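Local structure of LPP20 lipofamily protein (Helicobacter pylori R046Wa, 4KZS) at residues G119-L124 with E165-I170; S198-V203 with I215-F220; D77-N82 with R111-A116; N49-I54 with K155-P160. The protein is of unknown function, but is a secreted protein of the LPP20 lipoprotein family and may be connected with the outer membrane and the Tol-Pal system. All coordinates share one frame; numbering follows the deposited sequence.

In the fold
From the N terminus, the chain runs through strand 19-26 and helix 29-53. The end of that helix opens contact 4, which closes a hundred-residue loop on the end of helix 135-157. Contact 3 nests inside it, joining the segment before strand 84-91 to helix 103-121, and touches contact 4 where Arg111 packs on Val159 and Pro160. Contact 1 starts near the end of helix 103-121 and closes on helix 165-172, so it crosses contact 4. Contacts 3 and 4 tie the N-terminal region to the middle helices; contact 1 lies among those helices. Contact 2 follows in series in the C-terminal domain, closing a short 11-residue loop between helix 190-200 and the chain at strand 214-215.

Contact 1: G119-L124 with E165-I170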
loop_
_atom_site.group_PDB
_atom_site.type_symbol
_atom_site.label_atom_id
_atom_site.label_comp_id
_atom_site.label_asym_id
_atom_site.label_seq_id
_atom_site.Cartn_x
_atom_site.Cartn_y
_atom_site.Cartn_z
ATOM N N GLY A 119 13.355 1.084 -6.045
ATOM C CA GLY A 119 13.268 1.330 -7.462
ATOM C C GLY A 119 11.877 1.126 -8.047
ATOM O O GLY A 119 11.682 1.169 -9.266
ATOM N N GLN A 120 10.894 0.873 -7.211
ATOM C CA GLN A 120 9.559 0.840 -7.754
ATOM C C GLN A 120 8.939 2.206 -7.512
ATOM O O GLN A 120 7.926 2.540 -8.126
ATOM C CB GLN A 120 8.735 -0.213 -7.059
ATOM C CG GLN A 120 7.404 -0.371 -7.722
ATOM C CD GLN A 120 6.591 -1.441 -7.079
ATOM O OE1 GLN A 120 7.145 -2.404 -6.533
ATOM N NE2 GLN A 120 5.258 -1.290 -7.123
ATOM N N PHE A 121 9.537 2.968 -6.587
ATOM C CA PHE A 121 8.975 4.213 -6.099
ATOM C C PHE A 121 9.271 5.230 -7.145
ATOM O O PHE A 121 8.388 5.986 -7.546
ATOM C CB PHE A 121 9.642 4.648 -4.789
ATOM C CG PHE A 121 8.832 5.626 -3.972
ATOM C CD1 PHE A 121 7.693 5.208 -3.292
ATOM C CD2 PHE A 121 9.211 6.956 -3.862
ATOM C CE1 PHE A 121 6.949 6.097 -2.521
ATOM C CE2 PHE A 121 8.481 7.850 -3.086
ATOM C CZ PHE A 121 7.350 7.416 -2.410
ATOM N N SER A 122 10.529 5.225 -7.590
ATOM C CA SER A 122 10.992 6.134 -8.630
ATOM C C SER A 122 10.064 6.102 -9.839
ATOM O O SER A 122 9.842 7.126 -10.467
ATOM C CB SER A 122 12.415 5.805 -9.028
ATOM O OG SER A 122 12.474 4.440 -9.378
ATOM N N THR A 123 9.474 4.944 -10.121
ATOM C CA THR A 123 8.520 4.808 -11.233
ATOM C C THR A 123 7.082 5.240 -10.871
ATOM O O THR A 123 6.118 4.956 -11.604
ATOM C CB THR A 123 8.519 3.377 -11.838
ATOM O OG1 THR A 123 7.544 2.552 -11.180
ATOM C CG2 THR A 123 9.917 2.758 -11.796
ATOM N N LEU A 124 6.951 5.925 -9.741
ATOM C CA LEU A 124 5.652 6.363 -9.265
ATOM C C LEU A 124 5.589 7.864 -9.019
ATOM O O LEU A 124 4.504 8.406 -8.852
ATOM C CB LEU A 124 5.283 5.607 -7.998
ATOM C CG LEU A 124 4.572 4.287 -8.221
ATOM C CD1 LEU A 124 4.315 3.622 -6.875
ATOM C CD2 LEU A 124 3.275 4.541 -8.967
ATOM N N GLU A 165 14.154 8.844 3.868
ATOM C CA GLU A 165 13.865 10.248 4.182
ATOM C C GLU A 165 13.552 11.094 2.955
ATOM O O GLU A 165 12.656 11.937 2.976
ATOM C CB GLU A 165 15.024 10.887 4.942
ATOM C CG GLU A 165 15.041 12.413 4.883
ATOM C CD GLU A 165 15.762 13.056 6.045
ATOM O OE1 GLU A 165 16.008 14.287 5.966
ATOM O OE2 GLU A 165 16.074 12.336 7.028
ATOM N N ASN A 166 14.289 10.856 1.885
ATOM C CA ASN A 166 14.123 11.645 0.700
ATOM C C ASN A 166 12.840 11.349 0.016
ATOM O O ASN A 166 12.195 12.239 -0.522
ATOM C CB ASN A 166 15.252 11.363 -0.264
ATOM C CG ASN A 166 15.790 12.622 -0.866
ATOM O OD1 ASN A 166 15.213 13.152 -1.820
ATOM N ND2 ASN A 166 16.890 13.145 -0.283
ATOM N N TYR A 167 12.495 10.075 0.001
ATOM C CA TYR A 167 11.309 9.645 -0.667
ATOM C C TYR A 167 10.123 10.108 0.117
ATOM O O TYR A 167 9.128 10.533 -0.445
ATOM C CB TYR A 167 11.287 8.150 -0.732
ATOM C CG TYR A 167 11.954 7.587 -1.943
ATOM C CD1 TYR A 167 11.796 8.178 -3.188
ATOM C CD2 TYR A 167 12.698 6.423 -1.854
ATOM C CE1 TYR A 167 12.387 7.637 -4.311
ATOM C CE2 TYR A 167 13.284 5.871 -2.973
ATOM C CZ TYR A 167 13.133 6.483 -4.201
ATOM O OH TYR A 167 13.710 5.943 -5.329
ATOM N N GLU A 168 10.233 10.032 1.428
ATOM C CA GLU A 168 9.176 10.503 2.268
ATOM C C GLU A 168 8.847 11.944 1.884
ATOM O O GLU A 168 7.741 12.228 1.445
ATOM C CB GLU A 168 9.577 10.361 3.718
ATOM C CG GLU A 168 9.528 8.918 4.176
ATOM C CD GLU A 168 8.141 8.469 4.601
ATOM O OE1 GLU A 168 7.959 7.282 4.922
ATOM O OE2 GLU A 168 7.223 9.296 4.647
ATOM N N LYS A 169 9.817 12.839 1.998
ATOM C CA LYS A 169 9.662 14.201 1.484
ATOM C C LYS A 169 8.857 14.223 0.202
ATOM O O LYS A 169 7.748 14.729 0.169
ATOM C CB LYS A 169 11.008 14.899 1.278
ATOM C CG LYS A 169 10.876 16.351 0.844
ATOM C CD LYS A 169 10.298 17.227 1.961
ATOM C CE LYS A 169 10.150 18.678 1.512
ATOM N NZ LYS A 169 9.743 19.643 2.555
ATOM N N ILE A 170 9.393 13.649 -0.854
ATOM C CA ILE A 170 8.670 13.623 -2.134
ATOM C C ILE A 170 7.217 13.169 -2.008
ATOM O O ILE A 170 6.376 13.534 -2.821
ATOM C CB ILE A 170 9.402 12.700 -3.093
ATOM C CG1 ILE A 170 10.770 13.289 -3.404
ATOM C CG2 ILE A 170 8.583 12.446 -4.348
ATOM C CD1 ILE A 170 11.732 12.243 -3.925
#
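Phe121 and Tyr167 carry most of this contact. Their rings form a T-shaped pair, with the edge of Phe121 turned to the face of Tyr167. The centroids lie 4.5 Å apart and the planes meet at 62°. The rings are modelled too close at their nearest atoms, so their exact spacing is doubtful. The CB of Phe121 lies over the same ring, 4.1 Å from the Tyr167 centroid and 16° off its normal, a CH-pi contact. With CG anti to the backbone N (chi1 -160°), the Phe121 side chain reaches out to Tyr167.

The Phe121 side is the well-packed one. Phe121 is buried, and Met140, Leu143 and Leu144 of helix 135-157 also pack on it. The contact thus joins the end of helix 103-121 to helix 165-172 beside helix 135-157, consistent with the three-helix bundle reported for this protein. Tyr167 makes a second edge-to-face pair with Tyr118, one turn before Phe121.

The phenol end is looser. Tyr167 OH comes only to 3.9 Å from Ser122 CB, and both residues are partly exposed.

Contact 2: S198-V203 with I215-F220; sequences SAYARV and IKNEVF
The C-terminal domain, whose sequence family is grouped with the N-terminal domain of TolB, holds a small parallel sheet of strands 205-207, 179-182 and 214-215. This contact joins the end of helix 190-200 to the outer strand 214-215 and the chain that follows it. All three touching residues are buried.

Tyr200 reaches from the helix and Ile215 from the strand, in opposite directions. The Ile215 side chain meets the edge of the Tyr200 ring, near its plane, and not a face. Its CD1 lies 3.6 Å from Tyr200 CE1. The chain of Ile215 is extended at chi2 (178°), which carries CD1 out to the ring. Tyr200 also packs on Ile182 of strand 179-182, Asn257 of helix 252-262 and Asn225 of a loop. Ile215 has Val180 and Phe133 as further neighbours.

Asn217 comes up on the phenol end. Its amide plane is turned 65° from the Tyr200 ring. Asn217 ND2 is 3.5 Å from Tyr200 OH, and this approach is not a hydrogen bond. The amide has its hydrogen-bond partners elsewhere. Its oxygen is hydrogen-bonded to Ser223 OG. Its nitrogen makes a weak bond to Thr183 O, just past the central strand. A second weak bond bends back within the segment, from Asn217 ND2 to Ile215 O at 3.3 Å, with an N-H...O angle of 127°.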
loop_
_atom_site.group_PDB
_atom_site.type_symbol
_atom_site.label_atom_id
_atom_site.label_comp_id
_atom_site.label_asym_id
_atom_site.label_seq_id
_atom_site.Cartn_x
_atom_site.Cartn_y
_atom_site.Cartn_z
ATOM N N SER A 198 -16.031 18.643 0.435
ATOM C CA SER A 198 -15.818 18.090 1.731
ATOM C C SER A 198 -15.479 16.612 1.700
ATOM O O SER A 198 -14.700 16.145 2.521
ATOM C CB SER A 198 -17.097 18.296 2.545
ATOM O OG SER A 198 -17.131 17.507 3.719
ATOM N N ALA A 199 -16.109 15.856 0.807
ATOM C CA ALA A 199 -15.868 14.420 0.738
ATOM C C ALA A 199 -14.593 14.175 -0.095
ATOM O O ALA A 199 -13.684 13.444 0.288
ATOM C CB ALA A 199 -17.079 13.726 0.137
ATOM N N TYR A 200 -14.538 14.830 -1.237
ATOM C CA TYR A 200 -13.351 14.901 -2.037
ATOM C C TYR A 200 -12.153 15.174 -1.149
ATOM O O TYR A 200 -11.055 14.787 -1.485
ATOM C CB TYR A 200 -13.497 16.054 -3.022
ATOM C CG TYR A 200 -13.924 15.698 -4.437
ATOM C CD1 TYR A 200 -12.982 15.708 -5.469
ATOM C CD2 TYR A 200 -15.261 15.402 -4.762
ATOM C CE1 TYR A 200 -13.329 15.416 -6.777
ATOM C CE2 TYR A 200 -15.617 15.092 -6.074
ATOM C CZ TYR A 200 -14.637 15.115 -7.078
ATOM O OH TYR A 200 -14.915 14.835 -8.400
ATOM N N ALA A 201 -12.355 15.843 -0.013
ATOM C CA ALA A 201 -11.251 16.338 0.825
ATOM C C ALA A 201 -10.668 15.282 1.762
ATOM O O ALA A 201 -9.520 15.420 2.241
ATOM C CB ALA A 201 -11.710 17.532 1.639
ATOM N N ARG A 202 -11.452 14.241 2.056
ATOM C CA ARG A 202 -10.947 13.174 2.933
ATOM C C ARG A 202 -9.983 12.236 2.171
ATOM O O ARG A 202 -9.494 11.232 2.703
ATOM C CB ARG A 202 -12.071 12.455 3.712
ATOM C CG ARG A 202 -13.143 11.828 2.864
ATOM C CD ARG A 202 -14.244 11.176 3.708
ATOM N NE ARG A 202 -13.752 10.257 4.751
ATOM C CZ ARG A 202 -14.522 9.574 5.611
ATOM N NH1 ARG A 202 -15.849 9.665 5.580
ATOM N NH2 ARG A 202 -13.961 8.778 6.513
ATOM N N VAL A 203 -9.672 12.641 0.943
ATOM C CA VAL A 203 -8.878 11.872 0.026
ATOM C C VAL A 203 -8.048 12.833 -0.813
ATOM O O VAL A 203 -7.039 12.454 -1.360
ATOM C CB VAL A 203 -9.825 11.065 -0.891
ATOM C CG1 VAL A 203 -9.306 10.940 -2.330
ATOM C CG2 VAL A 203 -10.172 9.724 -0.256
ATOM N N ILE A 215 -10.283 17.798 -11.820
ATOM C CA ILE A 215 -11.501 17.014 -11.746
ATOM C C ILE A 215 -12.613 18.026 -11.943
ATOM O O ILE A 215 -12.918 18.795 -11.036
ATOM C CB ILE A 215 -11.665 16.262 -10.405
ATOM C CG1 ILE A 215 -10.462 15.359 -10.127
ATOM C CG2 ILE A 215 -12.921 15.417 -10.419
ATOM C CD1 ILE A 215 -10.504 14.616 -8.798
ATOM N N LYS A 216 -13.174 18.034 -13.155
ATOM C CA LYS A 216 -14.351 18.824 -13.500
ATOM C C LYS A 216 -15.621 18.193 -12.914
ATOM O O LYS A 216 -15.676 17.016 -12.561
ATOM C CB LYS A 216 -14.442 19.015 -15.017
ATOM C CG LYS A 216 -13.143 19.533 -15.643
ATOM C CD LYS A 216 -13.343 20.205 -17.005
ATOM C CE LYS A 216 -12.017 20.305 -17.771
ATOM N NZ LYS A 216 -12.043 21.191 -18.971
ATOM N N ASN A 217 -16.625 19.020 -12.733
ATOM C CA ASN A 217 -17.871 18.566 -12.168
ATOM C C ASN A 217 -19.004 19.313 -12.837
ATOM O O ASN A 217 -18.823 20.406 -13.395
ATOM C CB ASN A 217 -17.938 18.802 -10.657
ATOM C CG ASN A 217 -17.194 17.754 -9.864
ATOM O OD1 ASN A 217 -17.804 16.824 -9.311
ATOM N ND2 ASN A 217 -15.874 17.916 -9.759
ATOM N N GLU A 218 -20.168 18.698 -12.780
ATOM C CA GLU A 218 -21.369 19.270 -13.292
ATOM C C GLU A 218 -22.294 18.516 -12.333
ATOM O O GLU A 218 -22.091 17.325 -12.080
ATOM C CB GLU A 218 -21.629 18.987 -14.773
ATOM C CG GLU A 218 -20.752 19.787 -15.722
ATOM C CD GLU A 218 -20.990 19.427 -17.176
ATOM O OE1 GLU A 218 -21.693 18.428 -17.436
ATOM O OE2 GLU A 218 -20.471 20.141 -18.061
ATOM N N VAL A 219 -23.195 19.240 -11.676
ATOM C CA VAL A 219 -24.188 18.616 -10.812
ATOM C C VAL A 219 -25.504 19.054 -11.388
ATOM O O VAL A 219 -25.734 20.251 -11.582
ATOM C CB VAL A 219 -24.129 19.078 -9.331
ATOM C CG1 VAL A 219 -25.316 18.536 -8.535
ATOM C CG2 VAL A 219 -22.839 18.646 -8.652
ATOM N N PHE A 220 -26.347 18.069 -11.665
ATOM C CA PHE A 220 -27.689 18.281 -12.186
ATOM C C PHE A 220 -28.497 18.175 -10.890
ATOM O O PHE A 220 -29.088 19.146 -10.429
ATOM C CB PHE A 220 -27.890 17.400 -13.417
ATOM C CG PHE A 220 -26.922 17.693 -14.546
ATOM C CD1 PHE A 220 -26.956 18.917 -15.210
ATOM C CD2 PHE A 220 -25.979 16.742 -14.954
ATOM C CE1 PHE A 220 -26.079 19.184 -16.260
ATOM C CE2 PHE A 220 -25.096 17.007 -15.999
ATOM C CZ PHE A 220 -25.155 18.226 -16.661
#

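Contact 3: D77-N82 with R111-A116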
loop_
_atom_site.group_PDB
_atom_site.type_symbol
_atom_site.label_atom_id
_atom_site.label_comp_id
_atom_site.label_asym_id
_atom_site.label_seq_id
_atom_site.Cartn_x
_atom_site.Cartn_y
_atom_site.Cartn_z
ATOM N N ASP A 77 5.224 -14.639 4.254
ATOM C CA ASP A 77 5.880 -15.281 3.073
ATOM C C ASP A 77 6.400 -14.301 2.050
ATOM O O ASP A 77 7.426 -14.523 1.428
ATOM C CB ASP A 77 4.920 -16.171 2.304
ATOM C CG ASP A 77 4.143 -17.091 3.185
ATOM O OD1 ASP A 77 4.296 -17.046 4.426
ATOM O OD2 ASP A 77 3.364 -17.887 2.622
ATOM N N LEU A 78 5.639 -13.238 1.824
ATOM C CA LEU A 78 6.079 -12.142 0.996
ATOM C C LEU A 78 7.575 -11.927 1.166
ATOM O O LEU A 78 8.268 -11.589 0.186
ATOM C CB LEU A 78 5.365 -10.846 1.429
ATOM C CG LEU A 78 4.008 -10.527 0.817
ATOM C CD1 LEU A 78 3.065 -11.735 0.836
ATOM C CD2 LEU A 78 3.416 -9.298 1.502
ATOM N N GLU A 79 8.043 -12.096 2.415
ATOM C CA GLU A 79 9.423 -11.804 2.814
ATOM C C GLU A 79 10.485 -12.827 2.475
ATOM O O GLU A 79 11.679 -12.539 2.560
ATOM C CB GLU A 79 9.493 -11.518 4.298
ATOM C CG GLU A 79 9.205 -10.070 4.604
ATOM C CD GLU A 79 7.759 -9.750 4.430
ATOM O OE1 GLU A 79 6.978 -10.236 5.273
ATOM O OE2 GLU A 79 7.418 -9.025 3.460
ATOM N N LEU A 80 10.064 -14.023 2.110
ATOM C CA LEU A 80 10.961 -15.103 1.777
ATOM C C LEU A 80 10.793 -15.486 0.345
ATOM O O LEU A 80 9.858 -15.008 -0.298
ATOM C CB LEU A 80 10.479 -16.332 2.531
ATOM C CG LEU A 80 10.406 -16.390 4.033
ATOM C CD1 LEU A 80 10.264 -17.868 4.385
ATOM C CD2 LEU A 80 11.673 -15.764 4.595
ATOM N N ASN A 81 11.556 -16.524 -0.057
ATOM C CA ASN A 81 11.550 -17.205 -1.382
ATOM C C ASN A 81 11.280 -18.695 -1.840
ATOM O O ASN A 81 10.157 -19.155 -2.230
ATOM C CB ASN A 81 12.953 -16.982 -1.877
ATOM C CG ASN A 81 13.568 -15.716 -1.288
ATOM O OD1 ASN A 81 13.560 -15.506 -0.047
ATOM N ND2 ASN A 81 14.089 -14.850 -2.169
ATOM N N ASN A 82 12.384 -19.422 -1.797
ATOM C CA ASN A 82 12.488 -20.823 -2.038
ATOM C C ASN A 82 13.592 -21.287 -1.000
ATOM O O ASN A 82 14.837 -21.027 -1.230
ATOM C CB ASN A 82 13.030 -21.001 -3.422
ATOM C CG ASN A 82 14.366 -20.268 -3.617
ATOM O OD1 ASN A 82 15.437 -20.821 -3.252
ATOM N ND2 ASN A 82 14.325 -19.021 -4.174
ATOM N N ARG A 111 17.087 -7.480 1.678
ATOM C CA ARG A 111 17.814 -6.455 0.965
ATOM C C ARG A 111 17.215 -6.376 -0.428
ATOM O O ARG A 111 17.042 -5.295 -1.002
ATOM C CB ARG A 111 19.296 -6.832 0.935
ATOM C CG ARG A 111 20.150 -6.191 -0.136
ATOM C CD ARG A 111 21.388 -7.053 -0.398
ATOM N NE ARG A 111 22.427 -6.818 0.604
ATOM C CZ ARG A 111 23.274 -5.803 0.535
ATOM N NH1 ARG A 111 23.183 -4.965 -0.493
ATOM N NH2 ARG A 111 24.201 -5.622 1.475
ATOM N N ASP A 112 16.824 -7.525 -0.958
ATOM C CA ASP A 112 16.338 -7.545 -2.319
ATOM C C ASP A 112 14.935 -6.996 -2.481
ATOM O O ASP A 112 14.680 -6.255 -3.424
ATOM C CB ASP A 112 16.460 -8.942 -2.925
ATOM C CG ASP A 112 17.916 -9.431 -3.013
ATOM O OD1 ASP A 112 18.878 -8.634 -2.838
ATOM O OD2 ASP A 112 18.109 -10.636 -3.260
ATOM N N LYS A 113 14.024 -7.391 -1.592
ATOM C CA LYS A 113 12.634 -6.942 -1.635
ATOM C C LYS A 113 12.657 -5.427 -1.327
ATOM O O LYS A 113 11.886 -4.660 -1.883
ATOM C CB LYS A 113 11.792 -7.725 -0.616
ATOM C CG LYS A 113 10.275 -7.530 -0.686
ATOM C CD LYS A 113 9.545 -8.431 0.329
ATOM C CE LYS A 113 8.023 -8.232 0.357
ATOM N NZ LYS A 113 7.368 -8.610 -0.925
ATOM N N TYR A 114 13.580 -4.990 -0.489
ATOM C CA TYR A 114 13.748 -3.569 -0.262
ATOM C C TYR A 114 14.177 -2.840 -1.532
ATOM O O TYR A 114 13.424 -1.986 -1.988
ATOM C CB TYR A 114 14.772 -3.333 0.824
ATOM C CG TYR A 114 14.950 -1.905 1.156
ATOM C CD1 TYR A 114 15.767 -1.126 0.391
ATOM C CD2 TYR A 114 14.323 -1.331 2.251
ATOM C CE1 TYR A 114 15.969 0.205 0.684
ATOM C CE2 TYR A 114 14.506 0.009 2.562
ATOM C CZ TYR A 114 15.343 0.782 1.764
ATOM O OH TYR A 114 15.586 2.130 2.006
ATOM N N ASN A 115 15.356 -3.183 -2.105
ATOM C CA ASN A 115 15.820 -2.609 -3.368
ATOM C C ASN A 115 14.716 -2.578 -4.428
ATOM O O ASN A 115 14.600 -1.614 -5.168
ATOM C CB ASN A 115 17.016 -3.333 -3.896
ATOM C CG ASN A 115 18.173 -3.325 -2.909
ATOM O OD1 ASN A 115 18.217 -2.491 -2.002
ATOM N ND2 ASN A 115 19.102 -4.283 -3.046
ATOM N N ALA A 116 13.849 -3.577 -4.440
ATOM C CA ALA A 116 12.792 -3.651 -5.424
ATOM C C ALA A 116 11.743 -2.633 -5.076
ATOM O O ALA A 116 11.171 -2.014 -5.964
ATOM C CB ALA A 116 12.184 -5.049 -5.467
HETATM O O HOH W 1 16.304 -13.268 -2.867
#
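Lys113 reaches from its helix to the backbone of Leu78. Its NZ donates a weak hydrogen bond to Leu78 O at 3.3 Å. The same nitrogen lies 3.8 Å from Leu78 CB. The lysine chain is extended from CB to CE, and the bend at the last torsion (chi4 64°) turns NZ toward Leu78 O and CB.

Glu79 crosses this chain at an angle. Its OE2 meets the methylene CE of Lys113 at 3.3 Å. The charged atoms stay farther apart, with Glu79 OE2 4.4 Å from Lys113 NZ, beyond a salt bridge. Some electrostatic attraction is still likely. The other carboxylate oxygen is hydrogen-bonded to the backbone N of Asp76.

The contact joins a 3-10 turn, 77-79, which comes before strand 84-91, to helix 103-121. It lies on the surface. The turn is closed by Leu80 N to Asp77 O at 2.8 Å, and Leu80 packs on Val41 and Phe106. Lys113 also touches Ile150 of helix 135-157.

Farther along, a water links the two segments. It donates to Asp112 OD2 at 3.2 Å and accepts a weak bond from Asn81 ND2.

Contact 4: N49-I54 with K155-P160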
loop_
_atom_site.group_PDB
_atom_site.type_symbol
_atom_site.label_atom_id
_atom_site.label_comp_id
_atom_site.label_asym_id
_atom_site.label_seq_id
_atom_site.Cartn_x
_atom_site.Cartn_y
_atom_site.Cartn_z
ATOM N N ASN A 49 12.585 -9.633 15.802
ATOM C CA ASN A 49 12.043 -8.627 16.716
ATOM C C ASN A 49 12.930 -8.432 17.931
ATOM O O ASN A 49 13.153 -7.309 18.372
ATOM C CB ASN A 49 10.631 -8.977 17.135
ATOM C CG ASN A 49 9.602 -8.845 15.985
ATOM O OD1 ASN A 49 9.252 -7.735 15.539
ATOM N ND2 ASN A 49 9.096 -9.988 15.520
ATOM N N SER A 50 13.493 -9.516 18.442
ATOM C CA SER A 50 14.359 -9.427 19.617
ATOM C C SER A 50 15.795 -9.057 19.255
ATOM O O SER A 50 16.693 -9.133 20.090
ATOM C CB SER A 50 14.329 -10.742 20.411
ATOM O OG SER A 50 15.267 -11.673 19.897
ATOM N N GLN A 51 16.020 -8.693 18.001
ATOM C CA GLN A 51 17.356 -8.321 17.557
ATOM C C GLN A 51 17.342 -6.826 17.438
ATOM O O GLN A 51 18.373 -6.169 17.528
ATOM C CB GLN A 51 17.665 -8.965 16.210
ATOM C CG GLN A 51 18.872 -8.387 15.484
ATOM C CD GLN A 51 20.174 -8.540 16.240
ATOM O OE1 GLN A 51 20.424 -9.550 16.917
ATOM N NE2 GLN A 51 21.028 -7.538 16.106
ATOM N N ILE A 52 16.148 -6.299 17.212
ATOM C CA ILE A 52 15.955 -4.875 17.161
ATOM C C ILE A 52 15.742 -4.428 18.598
ATOM O O ILE A 52 16.072 -3.294 18.956
ATOM C CB ILE A 52 14.712 -4.499 16.334
ATOM C CG1 ILE A 52 14.812 -5.047 14.917
ATOM C CG2 ILE A 52 14.510 -2.986 16.313
ATOM C CD1 ILE A 52 13.516 -4.908 14.149
ATOM N N HIS A 53 15.182 -5.327 19.408
ATOM C CA HIS A 53 14.976 -5.064 20.824
ATOM C C HIS A 53 16.336 -4.956 21.548
ATOM O O HIS A 53 16.539 -4.067 22.375
ATOM C CB HIS A 53 14.108 -6.164 21.433
ATOM C CG HIS A 53 13.421 -5.769 22.705
ATOM N ND1 HIS A 53 14.078 -5.685 23.915
ATOM C CD2 HIS A 53 12.125 -5.465 22.959
ATOM C CE1 HIS A 53 13.221 -5.337 24.857
ATOM N NE2 HIS A 53 12.029 -5.197 24.303
ATOM N N ILE A 54 17.272 -5.842 21.210
ATOM C CA ILE A 54 18.627 -5.780 21.766
ATOM C C ILE A 54 19.527 -4.853 20.945
ATOM O O ILE A 54 20.723 -5.091 20.803
ATOM C CB ILE A 54 19.257 -7.187 21.936
ATOM C CG1 ILE A 54 19.523 -7.839 20.571
ATOM C CG2 ILE A 54 18.371 -8.065 22.821
ATOM C CD1 ILE A 54 20.192 -9.202 20.627
ATOM N N LYS A 155 18.749 -2.500 9.073
ATOM C CA LYS A 155 19.658 -1.664 9.871
ATOM C C LYS A 155 20.002 -2.345 11.157
ATOM O O LYS A 155 21.150 -2.294 11.587
ATOM C CB LYS A 155 19.114 -0.248 10.139
ATOM C CG LYS A 155 19.113 0.626 8.887
ATOM C CD LYS A 155 19.359 2.106 9.127
ATOM C CE LYS A 155 18.103 2.809 9.621
ATOM N NZ LYS A 155 18.126 4.256 9.241
ATOM N N ALA A 156 19.031 -3.026 11.754
ATOM C CA ALA A 156 19.303 -3.805 12.967
ATOM C C ALA A 156 20.279 -4.943 12.767
ATOM O O ALA A 156 20.726 -5.523 13.745
ATOM C CB ALA A 156 18.026 -4.341 13.580
ATOM N N TYR A 157 20.600 -5.282 11.518
ATOM C CA TYR A 157 21.589 -6.346 11.244
ATOM C C TYR A 157 22.835 -5.785 10.591
ATOM O O TYR A 157 23.757 -6.524 10.326
ATOM C CB TYR A 157 20.993 -7.505 10.415
ATOM C CG TYR A 157 20.201 -8.507 11.237
ATOM C CD1 TYR A 157 18.825 -8.385 11.392
ATOM C CD2 TYR A 157 20.843 -9.574 11.889
ATOM C CE1 TYR A 157 18.101 -9.318 12.145
ATOM C CE2 TYR A 157 20.144 -10.500 12.637
ATOM C CZ TYR A 157 18.777 -10.379 12.780
ATOM O OH TYR A 157 18.084 -11.306 13.583
ATOM N N SER A 158 22.857 -4.471 10.347
ATOM C CA SER A 158 24.032 -3.778 9.794
ATOM C C SER A 158 24.221 -4.021 8.313
ATOM O O SER A 158 25.351 -4.145 7.848
ATOM C CB SER A 158 25.325 -4.170 10.522
ATOM O OG SER A 158 25.288 -3.774 11.873
ATOM N N VAL A 159 23.122 -4.101 7.575
ATOM C CA VAL A 159 23.181 -4.128 6.129
ATOM C C VAL A 159 22.965 -2.673 5.739
ATOM O O VAL A 159 22.383 -1.916 6.516
ATOM C CB VAL A 159 22.077 -5.025 5.580
ATOM C CG1 VAL A 159 22.268 -5.252 4.096
ATOM C CG2 VAL A 159 22.075 -6.357 6.309
ATOM N N PRO A 160 23.465 -2.257 4.570
ATOM C CA PRO A 160 23.427 -0.829 4.221
ATOM C C PRO A 160 22.066 -0.181 3.797
ATOM O O PRO A 160 21.097 -0.197 4.561
ATOM C CB PRO A 160 24.493 -0.732 3.116
ATOM C CG PRO A 160 25.421 -1.877 3.381
ATOM C CD PRO A 160 24.474 -2.972 3.768
#
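Gln51 lies over the ring of Tyr157 and ends on the backbone of Ala156. Its CB is nearest the phenol end, 3.5 Å from Tyr157 OH. The CG comes over one face of the ring, 3.7 Å from the Tyr157 centroid and 25° off the normal, a CH-pi contact displaced toward the rim. The chain is bent at chi2 (61°). This bend takes CD along the ring toward Tyr157 CE2, with the amide plane tilted from the ring. At the tip, NE2 donates to Ala156 O at 3.1 Å, with an N-H...O angle of 156°. The donor approaches nearly in line with the C=O bond.

The contact brings together the C-terminal ends of helix 29-53 and helix 135-157. The second helix finishes in a Schellman motif, in which Ser158 takes a positive phi. The carbonyl used by Gln51 thus lies in the last turn of the helix, two residues before Ser158.

Beside the glutamine, the backbones come close: the CA atoms of Ile52 and Ala156 are 5.5 Å apart. Ile52 CG1 packs on Ala156 CB at 3.6 Å, and the small alanine side chain allows this approach. Tyr157 also packs on Val47 and Val48 of helix 29-53 and on Leu107 of helix 103-121. Ile52 also touches Leu73.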